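Local coordinates for protein 3'-5'-exonuclease (PDB 3E2V) that probably cuts double-stranded DNA as an endonuclease and trims it from the 3' end as an exonuclease, with magnesium as the likely cofactor, at residues 29-34 / 336-341. Numbering follows the deposited sequence.
Sequences IYNGKQ and VKKNKL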
# COMPACT_ATOMS: atom_id res chain seq x y z
N ILE A 29 -6.27 14.27 14.07
CA ILE A 29 -7.64 13.84 14.32
C ILE A 29 -7.69 12.37 14.75
O ILE A 29 -7.13 11.50 14.07
CB ILE A 29 -8.49 14.11 13.08
CG1 ILE A 29 -8.57 15.62 12.80
CG2 ILE A 29 -9.90 13.54 13.25
CD1 ILE A 29 -9.05 15.93 11.41
N TYR A 30 -8.34 12.11 15.88
CA TYR A 30 -8.44 10.78 16.49
C TYR A 30 -9.88 10.55 16.94
O TYR A 30 -10.45 11.38 17.63
CB TYR A 30 -7.50 10.67 17.70
CG TYR A 30 -6.05 10.99 17.42
CD1 TYR A 30 -5.12 9.96 17.25
CD2 TYR A 30 -5.60 12.31 17.33
CE1 TYR A 30 -3.78 10.25 16.99
CE2 TYR A 30 -4.26 12.60 17.05
CZ TYR A 30 -3.35 11.56 16.90
OH TYR A 30 -2.04 11.87 16.65
N ASN A 31 -10.48 9.43 16.52
CA ASN A 31 -11.89 9.18 16.84
C ASN A 31 -12.78 10.39 16.45
O ASN A 31 -13.74 10.72 17.15
CB ASN A 31 -12.09 8.87 18.34
CG ASN A 31 -11.00 7.98 18.94
OD1 ASN A 31 -10.40 8.32 19.96
ND2 ASN A 31 -10.74 6.83 18.31
N GLY A 32 -12.43 11.08 15.37
CA GLY A 32 -13.26 12.17 14.84
C GLY A 32 -13.10 13.52 15.52
O GLY A 32 -13.83 14.46 15.22
N LYS A 33 -12.12 13.59 16.43
CA LYS A 33 -11.86 14.74 17.26
C LYS A 33 -10.45 15.24 17.01
O LYS A 33 -9.50 14.45 16.99
CB LYS A 33 -12.05 14.33 18.73
CG LYS A 33 -11.53 15.29 19.77
CD LYS A 33 -12.02 14.88 21.16
CE LYS A 33 -11.45 15.77 22.25
NZ LYS A 33 -11.63 15.15 23.59
N GLN A 34 -10.30 16.55 16.82
CA GLN A 34 -8.96 17.13 16.70
C GLN A 34 -8.32 17.35 18.06
O GLN A 34 -8.88 18.02 18.93
CB GLN A 34 -8.96 18.46 15.92
CG GLN A 34 -7.53 19.02 15.83
CD GLN A 34 -7.42 20.34 15.12
OE1 GLN A 34 -8.41 21.03 14.92
NE2 GLN A 34 -6.20 20.71 14.75
N VAL A 336 4.31 10.70 23.30
CA VAL A 336 3.37 11.24 24.29
C VAL A 336 1.93 10.91 23.90
O VAL A 336 1.65 10.60 22.74
CB VAL A 336 3.51 12.77 24.45
CG1 VAL A 336 4.86 13.16 25.04
CG2 VAL A 336 3.28 13.50 23.11
N LYS A 337 1.01 11.01 24.85
CA LYS A 337 -0.40 10.78 24.54
C LYS A 337 -0.89 11.88 23.58
O LYS A 337 -0.33 12.98 23.55
CB LYS A 337 -1.27 10.76 25.81
CG LYS A 337 -0.86 9.70 26.85
CD LYS A 337 -1.62 9.86 28.19
CE LYS A 337 -1.35 11.23 28.87
NZ LYS A 337 -0.13 11.35 29.77
N LYS A 338 -1.91 11.57 22.78
CA LYS A 338 -2.38 12.51 21.76
C LYS A 338 -2.77 13.90 22.31
O LYS A 338 -2.60 14.90 21.62
CB LYS A 338 -3.54 11.90 20.96
CG LYS A 338 -4.72 11.47 21.83
CD LYS A 338 -5.83 10.85 21.00
CE LYS A 338 -6.99 10.38 21.88
NZ LYS A 338 -6.65 9.18 22.67
N ASN A 339 -3.25 13.95 23.55
CA ASN A 339 -3.63 15.23 24.15
C ASN A 339 -2.46 16.04 24.72
O ASN A 339 -2.64 17.16 25.20
CB ASN A 339 -4.70 15.03 25.24
CG ASN A 339 -4.20 14.23 26.42
OD1 ASN A 339 -3.43 13.28 26.26
ND2 ASN A 339 -4.66 14.58 27.61
N LYS A 340 -1.25 15.47 24.64
CA LYS A 340 -0.03 16.11 25.13
C LYS A 340 0.90 16.58 24.02
O LYS A 340 1.91 17.23 24.29
CB LYS A 340 0.72 15.16 26.08
CG LYS A 340 -0.08 14.71 27.30
CD LYS A 340 -0.40 15.87 28.21
CE LYS A 340 -1.13 15.38 29.45
NZ LYS A 340 -1.30 16.51 30.41
N LEU A 341 0.58 16.26 22.76
CA LEU A 341 1.47 16.59 21.66
C LEU A 341 1.49 18.10 21.33
O LEU A 341 2.54 18.66 21.05
CB LEU A 341 1.12 15.79 20.40
CG LEU A 341 2.11 16.04 19.28
CD1 LEU A 341 3.47 15.42 19.62
CD2 LEU A 341 1.63 15.53 17.96
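The first torsions of Tyr-30 and Lys-338 lay the aliphatic part of the lysine over one face of the tyrosine ring. In Tyr-30, CG is anti to the carbonyl carbon (chi1 -56°), and with CB pointing toward 336-341 this lays a ring face under the lysine; in Lys-338, CG is flanked by both the backbone N and the carbonyl carbon (chi1 57°), and the chain then runs extended as far as CE. The two side chains run antiparallel past one another, the lysine methylenes lying along one face of the ring. Lys-338 CB stands 4.0 Å from the centroid of the Tyr-30 ring, only 10° off the ring normal, a CH-pi contact over the middle of the face. Farther out, Lys-338 CD reaches the root of the ring, 3.6 Å from Tyr-30 CG and 3.7 Å from Tyr-30 CB. The bend at chi4 turns NZ out of the line of the chain, and the ammonium group makes a cation-pi contact with Tyr-35. At the margin, Asn-31 OD1 comes within 4.4 Å of Lys-338 CE, a loose approach. The buried phenol is fixed at its far end by a hydrogen bond between Tyr-30 OH and His-36 NE2, while Val-353 of strand 351-353 touches both Tyr-30 and Lys-338. Were the ring cut back to an alanine here, the lysine methylenes would probably lose the face they lie on and His-36 its hydroxyl partner. The ring is presented by a beta-hairpin whose two-residue loop, Asn-31 and Gly-32, is a type I' turn, closed by Tyr-30 N to Lys-33 O at 2.8 Å and Lys-33 N to Tyr-30 O at 3.0 Å. Away from the magnesium site, this hairpin meets the loop between strands 334-336 and 351-353, joining two peripheral excursions from the TIM-barrel fold of the TatD family.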